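Local coordinates for protein alcohol oxidase (Myceliophthora thermophila, PDB 6F74) that binds FAD and probably works as a VAO-type flavoprotein oxidase that passes electrons from its substrate to molecular oxygen, at residues T60-I63 against A64-C67; N82-W85 against T86-D89; Q562-A565 against A566-Y570. All blocks are in the same frame, centred on the assembly; numbering follows the deposited sequence.

Interaction 1: residues T60-I63 against A64-C67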
# COMPACT_ATOMS: atom_id res chain seq x y z
N THR A 60 -11.63 22.15 0.27
CA THR A 60 -10.71 21.53 -0.64
C THR A 60 -10.93 22.07 -2.04
O THR A 60 -12.02 22.60 -2.36
CB THR A 60 -10.81 20.00 -0.61
OG1 THR A 60 -12.07 19.55 -1.10
CG2 THR A 60 -10.54 19.49 0.83
N SER A 61 -9.86 21.98 -2.83
CA SER A 61 -9.96 22.34 -4.23
C SER A 61 -9.24 21.30 -5.07
O SER A 61 -8.14 20.92 -4.70
CB SER A 61 -9.38 23.73 -4.52
OG SER A 61 -9.30 24.66 -3.46
N PRO A 62 -9.86 20.85 -6.18
CA PRO A 62 -9.17 19.90 -7.05
C PRO A 62 -7.76 20.34 -7.39
O PRO A 62 -7.54 21.49 -7.70
CB PRO A 62 -10.04 19.86 -8.33
CG PRO A 62 -11.37 20.34 -7.92
CD PRO A 62 -11.21 21.20 -6.66
N ILE A 63 -6.82 19.42 -7.29
CA ILE A 63 -5.38 19.75 -7.43
C ILE A 63 -5.11 20.57 -8.67
O ILE A 63 -4.44 21.61 -8.60
CB ILE A 63 -4.52 18.48 -7.40
CG1 ILE A 63 -4.68 17.72 -6.08
CG2 ILE A 63 -3.05 18.80 -7.56
CD1 ILE A 63 -4.25 18.45 -4.82
N ALA A 64 -5.70 20.15 -9.79
CA ALA A 64 -5.48 20.82 -11.08
C ALA A 64 -6.59 21.76 -11.55
O ALA A 64 -6.75 21.96 -12.78
CB ALA A 64 -5.24 19.75 -12.13
N GLN A 65 -7.34 22.37 -10.64
CA GLN A 65 -8.45 23.29 -11.05
C GLN A 65 -8.00 24.53 -11.83
O GLN A 65 -8.76 25.08 -12.64
CB GLN A 65 -9.32 23.72 -9.87
CG GLN A 65 -8.57 24.47 -8.76
CD GLN A 65 -9.50 25.11 -7.75
OE1 GLN A 65 -10.68 24.79 -7.65
NE2 GLN A 65 -8.93 25.96 -6.94
N SER A 66 -6.76 24.97 -11.60
CA SER A 66 -6.18 26.09 -12.34
C SER A 66 -6.02 25.86 -13.85
O SER A 66 -5.84 26.83 -14.59
CB SER A 66 -4.84 26.48 -11.72
OG SER A 66 -3.84 25.51 -11.96
N CYS A 67 -6.08 24.61 -14.29
CA CYS A 67 -6.02 24.25 -15.71
C CYS A 67 -7.33 24.47 -16.47
O CYS A 67 -7.35 24.29 -17.69
CB CYS A 67 -5.58 22.77 -15.86
SG CYS A 67 -3.89 22.44 -15.28
O HOH W 1 -10.02 27.09 -4.27
O HOH W 2 -4.68 23.95 -9.86
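Pro-62 and Gln-65 are the ends of a type I beta turn, with Ile-63 and Ala-64 at its corners and the two end CA atoms 5.3 Å apart. One backbone hydrogen bond closes it, from Gln-65 N to Pro-62 O at 3.1 Å; the N-H points fairly straight at the oxygen (157°), but the donor stands well above the carbonyl plane. A water links Ile-63 O, to which it donates, and Ser-66 N, from which it accepts. This turn sits in the loop between strand 57-59 and helix 75-84 and leads into a short 3-10 segment ending at Cys-67, whose disulfide to Cys-78 ties the loop to that helix. Gln-65 carries most of the side-chain contact. Its CG lies between its own N and carbonyl carbon (chi1 60°), which swings the extended chain back over the turn: Gln-65 CG comes within 3.3 Å of Pro-62 O, and the amide arrives beside Ser-61. Gln-65 NE2 is 3.3 Å from Ser-61 CB and Gln-65 OE1 is 3.8 Å from Pro-62 CD, the side chains of Pro-62 and Gln-65 crossing at about a right angle. Gln-65 NE2 donates to a second water at 3.1 Å, which is hydrogen-bonded to Ser-61 OG at 2.7 Å. Ile-63 and Ala-64, the corner residues, both pack on Val-81 of helix 75-84.

Interaction 2: residues N82-W85 against T86-D89; sequences NKMW and TDQD. With FAD (flavin-adenine dinucleotide), chain I.
A type I beta turn from Met-84 to Asp-87 makes this local contact, linking the end of helix 75-84 to the start of helix 88-93 on the protein surface. Asp-87 N donates to Met-84 O at 3.0 Å, with an N-H...O angle of 159°, the donor standing above the carbonyl plane. Asp-87 is also the N-cap of the second helix: its OD2 takes a hydrogen bond from Phe-90 N. With CG anti to the backbone N (chi1 176°), the carboxylate lies alongside the Met-84 side chain, and both point the same way. Met-84 is bent at chi2 and chi3, which curls its methyl back to the aspartate, Met-84 CE standing 3.8 Å from Asp-87 OD2 and 3.9 Å from Asp-87 CB. At the turn's corner Trp-85 leaves in another direction, its NE1 hydrogen-bonded to Gly-430 O, and the backbone of Thr-86 pairs with Val-429, so both corner residues are tied to the same loop. One residue past the cap, Gln-88 belongs to the FAD pocket. Gln-88 NE2 donates to Asp-427 O, which favours one orientation of the amide, and Gln-88 OE1 lies 3.2 Å from the flavin methyl carbon C7M of FAD.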
# COMPACT_ATOMS: atom_id res chain seq x y z
N ASN A 82 1.06 20.54 -13.49
CA ASN A 82 1.33 19.50 -14.49
C ASN A 82 2.74 18.91 -14.31
O ASN A 82 2.93 17.72 -14.30
CB ASN A 82 1.13 20.05 -15.90
CG ASN A 82 1.32 18.99 -16.94
OD1 ASN A 82 2.32 18.99 -17.66
ND2 ASN A 82 0.39 18.03 -16.99
N LYS A 83 3.70 19.79 -14.10
CA LYS A 83 5.08 19.39 -13.90
C LYS A 83 5.26 18.55 -12.63
O LYS A 83 6.02 17.57 -12.65
CB LYS A 83 5.97 20.64 -13.84
CG LYS A 83 7.43 20.36 -13.55
CD LYS A 83 8.26 21.61 -13.29
CE LYS A 83 9.75 21.20 -13.27
NZ LYS A 83 10.61 22.13 -12.45
N MET A 84 4.54 18.88 -11.57
CA MET A 84 4.75 18.25 -10.24
C MET A 84 3.79 17.09 -9.90
O MET A 84 3.90 16.49 -8.81
CB MET A 84 4.68 19.29 -9.13
CG MET A 84 5.70 20.39 -9.19
SD MET A 84 7.38 19.85 -9.15
CE MET A 84 7.57 19.01 -7.55
N TRP A 85 2.89 16.78 -10.84
CA TRP A 85 1.89 15.73 -10.67
C TRP A 85 2.46 14.36 -10.36
O TRP A 85 1.87 13.57 -9.61
CB TRP A 85 1.02 15.62 -11.96
CG TRP A 85 -0.22 14.77 -11.74
CD1 TRP A 85 -0.34 13.42 -11.94
CD2 TRP A 85 -1.48 15.20 -11.22
NE1 TRP A 85 -1.59 12.99 -11.60
CE2 TRP A 85 -2.31 14.06 -11.15
CE3 TRP A 85 -1.99 16.43 -10.81
CZ2 TRP A 85 -3.65 14.12 -10.70
CZ3 TRP A 85 -3.31 16.49 -10.35
CH2 TRP A 85 -4.11 15.34 -10.28
N THR A 86 3.62 14.05 -10.93
CA THR A 86 4.25 12.76 -10.71
C THR A 86 5.11 12.70 -9.42
O THR A 86 5.67 11.64 -9.09
CB THR A 86 5.06 12.37 -11.98
OG1 THR A 86 5.89 13.48 -12.38
CG2 THR A 86 4.10 12.01 -13.17
N ASP A 87 5.17 13.78 -8.64
CA ASP A 87 6.05 13.83 -7.47
C ASP A 87 5.33 13.51 -6.17
O ASP A 87 4.30 14.10 -5.85
CB ASP A 87 6.68 15.20 -7.33
CG ASP A 87 7.52 15.30 -6.08
OD1 ASP A 87 8.44 14.49 -5.96
OD2 ASP A 87 7.22 16.11 -5.18
N GLN A 88 5.90 12.60 -5.40
CA GLN A 88 5.19 12.07 -4.23
C GLN A 88 4.97 13.14 -3.13
O GLN A 88 3.92 13.13 -2.47
CB GLN A 88 5.93 10.89 -3.64
CG GLN A 88 6.04 9.70 -4.58
CD GLN A 88 6.75 8.50 -3.97
OE1 GLN A 88 6.71 8.29 -2.77
NE2 GLN A 88 7.37 7.69 -4.81
N ASP A 89 5.96 14.04 -2.96
CA ASP A 89 5.89 15.07 -1.94
C ASP A 89 4.84 16.11 -2.31
O ASP A 89 4.07 16.59 -1.43
CB ASP A 89 7.24 15.79 -1.73
CG ASP A 89 8.26 14.92 -1.04
OD1 ASP A 89 7.88 13.87 -0.48
OD2 ASP A 89 9.46 15.26 -1.08
PA FAD I . -3.64 6.87 3.35
O1A FAD I . -4.22 7.04 1.95
O2A FAD I . -3.40 8.13 4.13
O5B FAD I . -4.61 5.91 4.15
C5B FAD I . -4.77 4.59 3.72
C4B FAD I . -5.95 3.97 4.44
O4B FAD I . -5.61 3.94 5.82
C3B FAD I . -7.25 4.73 4.37
O3B FAD I . -8.31 3.78 4.51
C2B FAD I . -7.26 5.59 5.61
O2B FAD I . -8.55 5.85 6.16
C1B FAD I . -6.51 4.73 6.59
N9A FAD I . -5.72 5.43 7.61
C8A FAD I . -4.61 6.14 7.41
N7A FAD I . -4.12 6.62 8.57
C5A FAD I . -4.94 6.18 9.53
C6A FAD I . -4.97 6.33 10.98
N6A FAD I . -3.98 7.06 11.55
N1A FAD I . -6.00 5.75 11.65
C2A FAD I . -6.96 5.04 11.00
N3A FAD I . -6.97 4.84 9.66
C4A FAD I . -5.99 5.39 8.90
N1 FAD I . 3.12 -0.69 0.56
C2 FAD I . 4.00 -1.66 0.88
O2 FAD I . 3.58 -2.65 1.54
N3 FAD I . 5.30 -1.59 0.55
C4 FAD I . 5.81 -0.57 -0.16
O4 FAD I . 7.02 -0.52 -0.48
C4X FAD I . 4.92 0.53 -0.57
N5 FAD I . 5.37 1.57 -1.29
C5X FAD I . 4.53 2.57 -1.65
C6 FAD I . 5.02 3.66 -2.38
C7 FAD I . 4.20 4.71 -2.75
C7M FAD I . 4.89 5.79 -3.55
C8 FAD I . 2.77 4.70 -2.36
C8M FAD I . 1.81 5.84 -2.68
C9 FAD I . 2.27 3.61 -1.65
C9A FAD I . 3.09 2.54 -1.26
N10 FAD I . 2.62 1.42 -0.52
C10 FAD I . 3.51 0.40 -0.17
C1' FAD I . 1.19 1.24 -0.16
C2' FAD I . 0.71 1.61 1.21
O2' FAD I . 1.02 0.53 2.08
C3' FAD I . -0.81 1.79 1.18
O3' FAD I . -1.22 2.68 0.12
C4' FAD I . -1.35 2.29 2.51
O4' FAD I . -2.77 2.43 2.43
C5' FAD I . -0.71 3.61 2.90
O5' FAD I . -1.21 4.06 4.15
P FAD I . -1.20 5.63 4.32
O1P FAD I . 0.14 6.18 3.94
O2P FAD I . -1.76 5.90 5.68
O3P FAD I . -2.26 6.04 3.17

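Interaction 3: residues Q562-A565 against A566-Y570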
# COMPACT_ATOMS: atom_id res chain seq x y z
N GLN A 562 -13.92 -12.71 12.46
CA GLN A 562 -13.34 -12.07 13.64
C GLN A 562 -13.07 -10.61 13.40
O GLN A 562 -13.27 -9.79 14.30
CB GLN A 562 -12.04 -12.75 14.05
CG GLN A 562 -12.08 -13.43 15.40
CD GLN A 562 -10.89 -14.37 15.60
OE1 GLN A 562 -10.56 -14.68 16.74
NE2 GLN A 562 -10.24 -14.81 14.49
N HIS A 563 -12.59 -10.25 12.21
CA HIS A 563 -12.41 -8.83 11.90
C HIS A 563 -13.75 -8.11 11.97
O HIS A 563 -13.88 -7.06 12.62
CB HIS A 563 -11.77 -8.64 10.53
CG HIS A 563 -10.35 -9.11 10.44
ND1 HIS A 563 -9.49 -9.08 11.51
CD2 HIS A 563 -9.65 -9.58 9.39
CE1 HIS A 563 -8.31 -9.54 11.12
NE2 HIS A 563 -8.38 -9.86 9.85
N LEU A 564 -14.75 -8.69 11.32
CA LEU A 564 -16.09 -8.13 11.33
C LEU A 564 -16.66 -7.96 12.73
O LEU A 564 -17.27 -6.95 13.00
CB LEU A 564 -17.04 -8.97 10.50
CG LEU A 564 -18.39 -8.38 10.12
CD1 LEU A 564 -18.28 -7.05 9.42
CD2 LEU A 564 -19.11 -9.39 9.22
N ALA A 565 -16.44 -8.92 13.62
CA ALA A 565 -16.94 -8.78 15.00
C ALA A 565 -16.35 -7.53 15.68
O ALA A 565 -17.08 -6.70 16.22
CB ALA A 565 -16.68 -10.04 15.82
N ALA A 566 -15.03 -7.41 15.62
CA ALA A 566 -14.32 -6.22 16.11
C ALA A 566 -14.85 -4.91 15.46
O ALA A 566 -15.02 -3.90 16.14
CB ALA A 566 -12.83 -6.37 15.87
N LYS A 567 -15.11 -4.96 14.16
CA LYS A 567 -15.69 -3.84 13.45
C LYS A 567 -17.05 -3.44 14.03
O LYS A 567 -17.29 -2.26 14.26
CB LYS A 567 -15.84 -4.16 11.96
CG LYS A 567 -16.51 -3.08 11.14
CD LYS A 567 -15.78 -1.73 11.20
CE LYS A 567 -16.47 -0.72 10.29
NZ LYS A 567 -15.87 0.64 10.25
N ARG A 568 -17.91 -4.42 14.23
CA ARG A 568 -19.24 -4.16 14.74
C ARG A 568 -19.25 -3.77 16.25
O ARG A 568 -20.08 -2.94 16.67
CB ARG A 568 -20.15 -5.36 14.46
CG ARG A 568 -20.52 -5.49 12.98
CD ARG A 568 -21.08 -6.87 12.61
NE ARG A 568 -21.65 -6.87 11.25
CZ ARG A 568 -22.16 -7.92 10.62
NH1 ARG A 568 -22.17 -9.12 11.20
NH2 ARG A 568 -22.69 -7.78 9.39
N LYS A 569 -18.32 -4.32 17.04
CA LYS A 569 -18.15 -3.93 18.45
C LYS A 569 -17.66 -2.49 18.58
O LYS A 569 -18.29 -1.69 19.26
CB LYS A 569 -17.15 -4.88 19.15
CG LYS A 569 -16.86 -4.55 20.61
CD LYS A 569 -15.90 -5.55 21.22
CE LYS A 569 -15.41 -5.12 22.60
NZ LYS A 569 -14.41 -6.08 23.13
N TYR A 570 -16.56 -2.15 17.92
CA TYR A 570 -15.86 -0.89 18.13
C TYR A 570 -16.34 0.29 17.27
O TYR A 570 -16.15 1.44 17.65
CB TYR A 570 -14.35 -1.09 17.93
CG TYR A 570 -13.74 -1.92 19.04
CD1 TYR A 570 -13.46 -1.33 20.28
CD2 TYR A 570 -13.45 -3.27 18.86
CE1 TYR A 570 -12.89 -2.06 21.31
CE2 TYR A 570 -12.88 -4.01 19.89
CZ TYR A 570 -12.59 -3.40 21.11
OH TYR A 570 -12.03 -4.11 22.14
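Leu-564 and Arg-568 meet one turn apart on the alpha-helix 560-570, within the berberine-bridge-enzyme-like C-terminal part of the chain. The arginine's path starts at Arg-568 CB, 3.6 Å from Leu-564 O, the carbonyl to which Arg-568 N is hydrogen-bonded at 2.9 Å. CG stays at the same oxygen; Arg-568 CD still lies near it but also comes to 4.0 Å from Leu-564 CG. The chain runs extended from CG to NE, bringing Arg-568 NE to 3.8 Å from both CG and CD1 of Leu-564. At the tip the guanidinium lays one face on the leucine, with Leu-564 CD2 over its centre, 3.6 Å above the plane. The leucine meets it there because its CG is anti to the backbone N (chi1 -166°), carrying both methyls to the arginine. Arg-568 NH2 forms a salt bridge with Asp-586, and NE is hydrogen-bonded to a glycerol, probably from the crystallisation liquor. Replacing Leu-564 by an alanine would probably leave that guanidinium face without its apolar support and the arginine freer to swing, held mainly by Asp-586. Elsewhere on the helix, Ala-566 packs on Ala-286 of helix 281-287. Lys-569 lays its CG over one face of the Tyr-570 ring, and Lys-569 NZ, salt-bridged to Asp-282, gives Tyr-570 OH a weak hydrogen bond at 3.2 Å.

Overall arrangement
Interactions 1 and 2 are neighbours, with centres 14 Å apart: the indole of Trp-85 packs against the 62-65 turn, Trp-85 CZ3 lying 3.6 Å from CG2 of Ile-63. Helix 75-84 joins the two, since it holds the disulfide partner of 60-67 and its end runs into 82-89. Of the three, interaction 2 alone reaches the cofactor directly, through Gln-88 at the dimethylbenzene end of the flavin; the Ile-63 side chain remains about 13 Å from FAD. Interaction 3 lies on the opposite side of the chain's centre from interaction 2, their nearest atoms about 27 Å apart, while its Lys-567 side chain comes to about 10 Å from FAD.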